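Local coordinates for restriction endonuclease UbaLAI (Unidentified, PDB 5O63), which cuts DNA as a monomeric Type IIE restriction endonuclease, its N-terminal B3 domain binding the cognate sequence, at residues E45-F50 against L79-Y84; P31-D34 against G39-V42. All blocks are in the same frame, centred on the assembly; numbering follows the deposited sequence.

Interaction 1 of 2, residues E45-F50 against L79-Y84; sequences EAYSFF and LAYKYY. With nucleotides of chain C.
Tyr81 OH is gripped by two partners, a water that ties it to Tyr47 and NH1 of Arg90. The water lies 2.8 Å from Tyr81 OH, near the plane of that ring. The water O donates to Tyr47 O at 2.7 Å. This carbonyl also takes a weak bond from Phe50 N, which closes the turn. No direct hydrogen bond joins the two segments. The rest of the contact is apolar. Tyr81 CG stands anti to its backbone N (chi1 -179°), which carries the ring out from the strand to the turn. There Phe50 CB sits over one face of the ring, 3.6 Å from Tyr81 CE2. The Phe50 and Tyr81 rings meet obliquely, with planes at 41°. Phe49 CD1 packs over the centre of the Phe50 ring.

Side chains alternate along the strand, and its other side faces DNA. Lys82 bends at chi2 and chi3, and Lys82 NZ donates to OP1 of DC3 of chain C at 2.7 Å. A weak bond runs from the same NZ to OP2 of DC4 of chain C. Tyr84 OH donates to OP2 of DC4 of chain C at 2.5 Å, a very short distance whose exact value is doubtful. The methyl C7 of DT5 of chain C rests over the face of the Tyr84 ring, 3.4 Å from Tyr84 CD1. These contacts are part of how the B3 domain holds the bound DNA.

The turn follows strand 40-41. Strand 75-84 runs between strands 62-70 and 89-93, antiparallel to both. Phe111 of strand 108-116 meets the Phe50 ring edge-to-face.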
loop_
_atom_site.group_PDB
_atom_site.type_symbol
_atom_site.label_atom_id
_atom_site.label_comp_id
_atom_site.label_asym_id
_atom_site.label_seq_id
_atom_site.Cartn_x
_atom_site.Cartn_y
_atom_site.Cartn_z
ATOM N N GLU A 45 10.931 5.570 6.240
ATOM C CA GLU A 45 11.162 6.260 4.984
ATOM C C GLU A 45 9.897 6.371 4.158
ATOM O O GLU A 45 9.847 7.136 3.191
ATOM C CB GLU A 45 12.265 5.565 4.182
ATOM C CG GLU A 45 13.635 5.785 4.757
ATOM N N ALA A 46 8.860 5.602 4.495
ATOM C CA ALA A 46 7.621 5.738 3.749
ATOM C C ALA A 46 6.572 6.643 4.436
ATOM O O ALA A 46 5.517 6.866 3.884
ATOM C CB ALA A 46 7.006 4.358 3.464
ATOM N N TYR A 47 6.870 7.216 5.595
ATOM C CA TYR A 47 5.897 8.119 6.235
ATOM C C TYR A 47 5.440 9.270 5.305
ATOM O O TYR A 47 4.256 9.591 5.222
ATOM C CB TYR A 47 6.478 8.745 7.518
ATOM C CG TYR A 47 6.680 7.808 8.715
ATOM C CD1 TYR A 47 6.382 6.449 8.632
ATOM C CD2 TYR A 47 7.205 8.301 9.913
ATOM C CE1 TYR A 47 6.562 5.613 9.748
ATOM C CE2 TYR A 47 7.398 7.488 11.013
ATOM C CZ TYR A 47 7.067 6.149 10.927
ATOM O OH TYR A 47 7.287 5.375 12.046
ATOM N N SER A 48 6.386 9.866 4.590
ATOM C CA SER A 48 6.039 11.012 3.744
ATOM C C SER A 48 5.079 10.659 2.559
ATOM O O SER A 48 4.488 11.562 1.940
ATOM C CB SER A 48 7.319 11.688 3.239
ATOM O OG SER A 48 8.089 10.835 2.415
ATOM N N PHE A 49 4.929 9.365 2.244
ATOM C CA PHE A 49 4.027 8.944 1.156
ATOM C C PHE A 49 2.569 9.074 1.622
ATOM O O PHE A 49 1.680 9.473 0.867
ATOM C CB PHE A 49 4.316 7.471 0.735
ATOM C CG PHE A 49 3.271 6.861 -0.152
ATOM C CD1 PHE A 49 2.232 6.121 0.410
ATOM C CD2 PHE A 49 3.291 7.033 -1.525
ATOM C CE1 PHE A 49 1.247 5.558 -0.388
ATOM C CE2 PHE A 49 2.318 6.446 -2.346
ATOM C CZ PHE A 49 1.277 5.725 -1.757
ATOM N N PHE A 50 2.356 8.789 2.903
ATOM C CA PHE A 50 1.020 8.872 3.481
ATOM C C PHE A 50 0.605 10.271 3.879
ATOM O O PHE A 50 1.431 11.198 3.893
ATOM C CB PHE A 50 0.942 7.913 4.674
ATOM C CG PHE A 50 0.959 6.482 4.238
ATOM C CD1 PHE A 50 -0.190 5.919 3.610
ATOM C CD2 PHE A 50 2.128 5.741 4.337
ATOM C CE1 PHE A 50 -0.178 4.572 3.161
ATOM C CE2 PHE A 50 2.169 4.400 3.892
ATOM C CZ PHE A 50 1.033 3.794 3.330
ATOM N N LEU A 79 -9.088 3.541 4.930
ATOM C CA LEU A 79 -8.042 2.886 5.708
ATOM C C LEU A 79 -7.726 3.687 6.932
ATOM O O LEU A 79 -7.963 4.935 6.964
ATOM C CB LEU A 79 -6.769 2.759 4.800
ATOM C CG LEU A 79 -7.003 1.864 3.592
ATOM C CD1 LEU A 79 -5.648 1.776 2.830
ATOM C CD2 LEU A 79 -7.586 0.481 3.957
ATOM N N ALA A 80 -7.165 3.008 7.949
ATOM C CA ALA A 80 -6.724 3.704 9.159
ATOM C C ALA A 80 -5.221 3.770 9.194
ATOM O O ALA A 80 -4.537 2.807 8.828
ATOM C CB ALA A 80 -7.265 3.028 10.462
ATOM N N TYR A 81 -4.727 4.912 9.607
ATOM C CA TYR A 81 -3.266 5.164 9.699
ATOM C C TYR A 81 -2.989 5.391 11.194
ATOM O O TYR A 81 -3.495 6.375 11.817
ATOM C CB TYR A 81 -2.937 6.357 8.818
ATOM C CG TYR A 81 -1.498 6.804 8.720
ATOM C CD1 TYR A 81 -0.423 5.935 8.987
ATOM C CD2 TYR A 81 -1.196 8.095 8.269
ATOM C CE1 TYR A 81 0.896 6.373 8.844
ATOM C CE2 TYR A 81 0.113 8.530 8.141
ATOM C CZ TYR A 81 1.143 7.663 8.430
ATOM O OH TYR A 81 2.431 8.118 8.298
ATOM N N LYS A 82 -2.284 4.436 11.808
ATOM C CA LYS A 82 -2.150 4.409 13.260
ATOM C C LYS A 82 -0.779 4.821 13.737
ATOM O O LYS A 82 0.215 4.356 13.163
ATOM C CB LYS A 82 -2.454 2.993 13.801
ATOM C CG LYS A 82 -3.690 2.312 13.179
ATOM C CD LYS A 82 -5.027 2.988 13.641
ATOM C CE LYS A 82 -5.216 2.808 15.116
ATOM N NZ LYS A 82 -6.544 3.405 15.471
ATOM N N TYR A 83 -0.711 5.660 14.757
ATOM C CA TYR A 83 0.570 5.935 15.465
ATOM C C TYR A 83 0.475 5.309 16.856
ATOM O O TYR A 83 -0.451 5.619 17.609
ATOM C CB TYR A 83 0.807 7.433 15.597
ATOM C CG TYR A 83 1.905 7.776 16.549
ATOM C CD1 TYR A 83 3.229 7.536 16.233
ATOM C CD2 TYR A 83 1.617 8.354 17.802
ATOM C CE1 TYR A 83 4.246 7.888 17.105
ATOM C CE2 TYR A 83 2.641 8.689 18.692
ATOM C CZ TYR A 83 3.949 8.445 18.338
ATOM O OH TYR A 83 4.966 8.753 19.205
ATOM N N TYR A 84 1.414 4.433 17.188
ATOM C CA TYR A 84 1.436 3.822 18.493
ATOM C C TYR A 84 2.696 4.243 19.223
ATOM O O TYR A 84 3.838 3.905 18.820
ATOM C CB TYR A 84 1.353 2.309 18.388
ATOM C CG TYR A 84 -0.061 1.828 18.081
ATOM C CD1 TYR A 84 -1.104 2.048 18.986
ATOM C CD2 TYR A 84 -0.351 1.129 16.905
ATOM C CE1 TYR A 84 -2.393 1.599 18.709
ATOM C CE2 TYR A 84 -1.670 0.627 16.633
ATOM C CZ TYR A 84 -2.671 0.900 17.552
ATOM O OH TYR A 84 -3.965 0.479 17.343
ATOM P P DC C 4 -6.521 1.946 19.593
ATOM O OP1 DC C 4 -6.956 3.270 20.193
ATOM O OP2 DC C 4 -5.688 1.966 18.323
ATOM O "O5'" DC C 4 -5.662 1.091 20.608
ATOM C "C5'" DC C 4 -6.241 0.907 21.929
ATOM C "C4'" DC C 4 -5.457 -0.123 22.703
ATOM O "O4'" DC C 4 -5.550 -1.378 22.008
ATOM C "C3'" DC C 4 -3.970 0.181 22.909
ATOM O "O3'" DC C 4 -3.826 0.563 24.225
ATOM C "C2'" DC C 4 -3.315 -1.156 22.742
ATOM C "C1'" DC C 4 -4.381 -2.099 22.239
ATOM N N1 DC C 4 -3.952 -2.724 20.969
ATOM C C2 DC C 4 -3.364 -3.991 21.048
ATOM O O2 DC C 4 -3.245 -4.524 22.183
ATOM N N3 DC C 4 -2.992 -4.606 19.904
ATOM C C4 DC C 4 -3.098 -3.970 18.727
ATOM N N4 DC C 4 -2.633 -4.615 17.655
ATOM C C5 DC C 4 -3.707 -2.667 18.614
ATOM C C6 DC C 4 -4.091 -2.070 19.781
ATOM P P DC C 3 -7.941 0.210 14.187
ATOM O OP1 DC C 3 -8.200 1.690 14.179
ATOM O OP2 DC C 3 -6.639 -0.235 13.669
ATOM O "O5'" DC C 3 -7.991 -0.198 15.729
ATOM C "C5'" DC C 3 -9.142 0.278 16.516
ATOM C "C4'" DC C 3 -9.083 -0.349 17.902
ATOM O "O4'" DC C 3 -9.132 -1.771 17.776
ATOM C "C3'" DC C 3 -7.848 -0.121 18.712
ATOM O "O3'" DC C 3 -7.861 1.148 19.323
ATOM C "C2'" DC C 3 -7.963 -1.214 19.781
ATOM C "C1'" DC C 3 -8.532 -2.338 18.965
ATOM N N1 DC C 3 -7.542 -3.361 18.526
ATOM C C2 DC C 3 -7.204 -4.351 19.423
ATOM O O2 DC C 3 -7.632 -4.266 20.578
ATOM N N3 DC C 3 -6.441 -5.364 19.003
ATOM C C4 DC C 3 -5.920 -5.376 17.734
ATOM N N4 DC C 3 -5.170 -6.420 17.383
ATOM C C5 DC C 3 -6.233 -4.349 16.777
ATOM C C6 DC C 3 -7.082 -3.366 17.228
ATOM P P DT C 5 -2.435 1.078 24.844
ATOM O OP1 DT C 5 -2.825 1.573 26.191
ATOM O OP2 DT C 5 -1.734 1.868 23.833
ATOM O "O5'" DT C 5 -1.542 -0.257 25.053
ATOM C "C5'" DT C 5 -1.948 -1.156 26.075
ATOM C "C4'" DT C 5 -1.043 -2.383 26.140
ATOM O "O4'" DT C 5 -1.193 -3.125 24.879
ATOM C "C3'" DT C 5 0.441 -2.125 26.331
ATOM O "O3'" DT C 5 0.971 -3.148 27.136
ATOM C "C2'" DT C 5 0.992 -2.292 24.898
ATOM C "C1'" DT C 5 0.081 -3.428 24.410
ATOM N N1 DT C 5 0.017 -3.527 22.978
ATOM C C2 DT C 5 0.212 -4.766 22.384
ATOM O O2 DT C 5 0.373 -5.763 23.031
ATOM N N3 DT C 5 0.220 -4.779 21.019
ATOM C C4 DT C 5 0.046 -3.697 20.185
ATOM O O4 DT C 5 0.081 -3.807 18.986
ATOM C C5 DT C 5 -0.196 -2.410 20.863
ATOM C C7 DT C 5 -0.410 -1.155 20.039
ATOM C C6 DT C 5 -0.198 -2.391 22.207
HETATM O O HOH W 1 2.463 10.528 6.961
#

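Interaction 2 of 2, residues P31-D34 against G39-V42; sequences PNDD and GVLV. With nucleotides of chain D.
Asp33 has CG anti to its carbonyl carbon (chi1 -74°), and this swings OD1 across to the backbone of Leu41. Asp34 has CG between its backbone N and carbonyl carbon (chi1 57°), which turns OD1 back to Gly39 N. Leu41 N donates to Asp33 OD1 at 2.9 Å in a nearly straight bond (164°). It comes from above the carboxylate plane. The other oxygen, Asp33 OD2, forms a salt bridge with Lys27 and takes a bond from Thr30 N. The carboxylate is therefore held at both oxygens. An alanine in place of Asp33 would probably leave Leu41 N without its acceptor and Lys27 without this carboxylate, while the Asp34-Gly39 bonds would remain.

Gly39 meets Asp34 twice. Asp34 N donates to Gly39 O at 2.9 Å. Gly39 N donates to Asp34 OD1 at 3.0 Å, again from above the carboxylate plane. Asp34 OD1 also accepts from Gly36 N, an Asx turn, and from His38 N. Three backbone N-H groups thus grip one oxygen and fix the loop between the segments. Asp34 OD2 pairs with Arg102.

Asn32 precedes these aspartates and faces the DNA. Asn32 N donates to OP2 of DC4 of chain D at 2.8 Å. Asn32 ND2 donates to N7 of DA5 of chain D at 3.0 Å, on the major-groove edge of the adenine. The first bond holds the sugar-phosphate backbone; the second touches a base and is consistent with a part in reading the sequence. The arrangement is consistent with a DNA-recognition loop of a B3 domain, its buried aspartates bonded to Gly39 and to Leu41 of strand 40-41.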
loop_
_atom_site.group_PDB
_atom_site.type_symbol
_atom_site.label_atom_id
_atom_site.label_comp_id
_atom_site.label_asym_id
_atom_site.label_seq_id
_atom_site.Cartn_x
_atom_site.Cartn_y
_atom_site.Cartn_z
ATOM N N PRO A 31 6.080 -11.634 8.002
ATOM C CA PRO A 31 5.049 -12.561 8.467
ATOM C C PRO A 31 4.153 -11.904 9.511
ATOM O O PRO A 31 2.917 -12.236 9.542
ATOM C CB PRO A 31 5.844 -13.738 9.055
ATOM C CG PRO A 31 7.063 -13.804 8.017
ATOM C CD PRO A 31 7.399 -12.329 7.882
ATOM N N ASN A 32 4.695 -11.000 10.324
ATOM C CA ASN A 32 3.799 -10.395 11.362
ATOM C C ASN A 32 2.741 -9.496 10.772
ATOM O O ASN A 32 1.686 -9.323 11.427
ATOM C CB ASN A 32 4.592 -9.550 12.358
ATOM C CG ASN A 32 3.902 -9.510 13.731
ATOM O OD1 ASN A 32 3.611 -10.549 14.294
ATOM N ND2 ASN A 32 3.621 -8.309 14.204
ATOM N N ASP A 33 2.981 -8.916 9.596
ATOM C CA ASP A 33 1.991 -7.970 8.981
ATOM C C ASP A 33 0.729 -8.683 8.612
ATOM O O ASP A 33 0.757 -9.845 8.237
ATOM C CB ASP A 33 2.615 -7.385 7.713
ATOM C CG ASP A 33 3.700 -6.349 7.942
ATOM O OD1 ASP A 33 3.720 -5.597 8.917
ATOM O OD2 ASP A 33 4.556 -6.280 6.965
ATOM N N ASP A 34 -0.440 -7.979 8.682
ATOM C CA ASP A 34 -1.681 -8.533 8.168
ATOM C C ASP A 34 -2.649 -7.312 7.985
ATOM O O ASP A 34 -2.201 -6.189 8.020
ATOM C CB ASP A 34 -2.222 -9.607 9.079
ATOM C CG ASP A 34 -2.445 -9.109 10.507
ATOM O OD1 ASP A 34 -2.811 -7.936 10.732
ATOM O OD2 ASP A 34 -2.078 -9.877 11.446
ATOM N N GLY A 39 -1.713 -5.187 11.366
ATOM C CA GLY A 39 -1.567 -4.098 10.377
ATOM C C GLY A 39 -0.354 -4.317 9.495
ATOM O O GLY A 39 0.362 -5.323 9.658
ATOM N N VAL A 40 -0.167 -3.383 8.594
ATOM C CA VAL A 40 1.064 -3.379 7.811
ATOM C C VAL A 40 1.931 -2.294 8.419
ATOM O O VAL A 40 1.586 -1.111 8.435
ATOM C CB VAL A 40 0.779 -3.124 6.328
ATOM C CG1 VAL A 40 2.121 -2.864 5.579
ATOM C CG2 VAL A 40 0.042 -4.334 5.741
ATOM N N LEU A 41 3.144 -2.706 8.850
ATOM C CA LEU A 41 4.046 -1.770 9.507
ATOM C C LEU A 41 4.674 -0.830 8.429
ATOM O O LEU A 41 5.080 -1.314 7.370
ATOM C CB LEU A 41 5.178 -2.544 10.258
ATOM C CG LEU A 41 6.131 -1.606 11.007
ATOM C CD1 LEU A 41 5.451 -0.872 12.197
ATOM C CD2 LEU A 41 7.293 -2.535 11.542
ATOM N N VAL A 42 4.614 0.480 8.685
ATOM C CA VAL A 42 5.081 1.469 7.703
ATOM C C VAL A 42 6.531 1.795 8.030
ATOM O O VAL A 42 6.816 2.281 9.112
ATOM C CB VAL A 42 4.251 2.768 7.744
ATOM C CG1 VAL A 42 4.731 3.730 6.661
ATOM C CG2 VAL A 42 2.740 2.429 7.514
ATOM P P DC D 4 8.660 -10.791 11.450
ATOM O OP1 DC D 4 9.282 -12.003 10.817
ATOM O OP2 DC D 4 7.378 -10.236 10.812
ATOM O "O5'" DC D 4 8.278 -11.074 12.956
ATOM C "C5'" DC D 4 9.333 -11.677 13.841
ATOM C "C4'" DC D 4 8.792 -11.858 15.226
ATOM O "O4'" DC D 4 8.516 -10.572 15.811
ATOM C "C3'" DC D 4 7.452 -12.625 15.241
ATOM O "O3'" DC D 4 7.623 -13.792 16.060
ATOM C "C2'" DC D 4 6.468 -11.643 15.904
ATOM C "C1'" DC D 4 7.456 -10.719 16.667
ATOM N N1 DC D 4 6.895 -9.384 16.896
ATOM C C2 DC D 4 6.444 -9.046 18.189
ATOM O O2 DC D 4 6.616 -9.853 19.157
ATOM N N3 DC D 4 5.888 -7.815 18.374
ATOM C C4 DC D 4 5.726 -6.965 17.337
ATOM N N4 DC D 4 5.114 -5.789 17.598
ATOM C C5 DC D 4 6.171 -7.295 15.992
ATOM C C6 DC D 4 6.717 -8.519 15.817
ATOM P P DA D 5 6.472 -14.932 16.097
ATOM O OP1 DA D 5 7.132 -16.166 16.663
ATOM O OP2 DA D 5 5.741 -15.006 14.811
ATOM O "O5'" DA D 5 5.424 -14.374 17.158
ATOM C "C5'" DA D 5 5.844 -14.192 18.510
ATOM C "C4'" DA D 5 4.787 -13.472 19.298
ATOM O "O4'" DA D 5 4.647 -12.146 18.787
ATOM C "C3'" DA D 5 3.385 -14.050 19.200
ATOM O "O3'" DA D 5 3.200 -14.933 20.301
ATOM C "C2'" DA D 5 2.486 -12.762 19.280
ATOM C "C1'" DA D 5 3.509 -11.632 19.415
ATOM N N9 DA D 5 3.111 -10.403 18.716
ATOM C C8 DA D 5 3.318 -10.077 17.383
ATOM N N7 DA D 5 2.877 -8.885 17.073
ATOM C C5 DA D 5 2.333 -8.411 18.261
ATOM C C6 DA D 5 1.665 -7.204 18.601
ATOM N N6 DA D 5 1.433 -6.203 17.726
ATOM N N1 DA D 5 1.269 -7.051 19.902
ATOM C C2 DA D 5 1.509 -8.037 20.754
ATOM N N3 DA D 5 2.126 -9.219 20.574
ATOM C C4 DA D 5 2.542 -9.328 19.288
#

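The two contacts follow each other along the chain, with centres about 12 Å apart, and meet at Val42. Tyr47 CE1 lies 3.4 Å from Val42 O, and Phe50 CE2 lies 3.8 Å from Val42 CG1. Arg90 also joins them. Its backbone bonds to Val42, and its side chain serves Tyr81 OH and the Tyr47 ring. Each contact reaches the same sheet and carries its own part of the DNA site. Interaction 1 leads to the phosphates and a thymine methyl of chain C. Interaction 2 leads to a phosphate and an adenine of chain D. Together they place protein groups on both DNA strands.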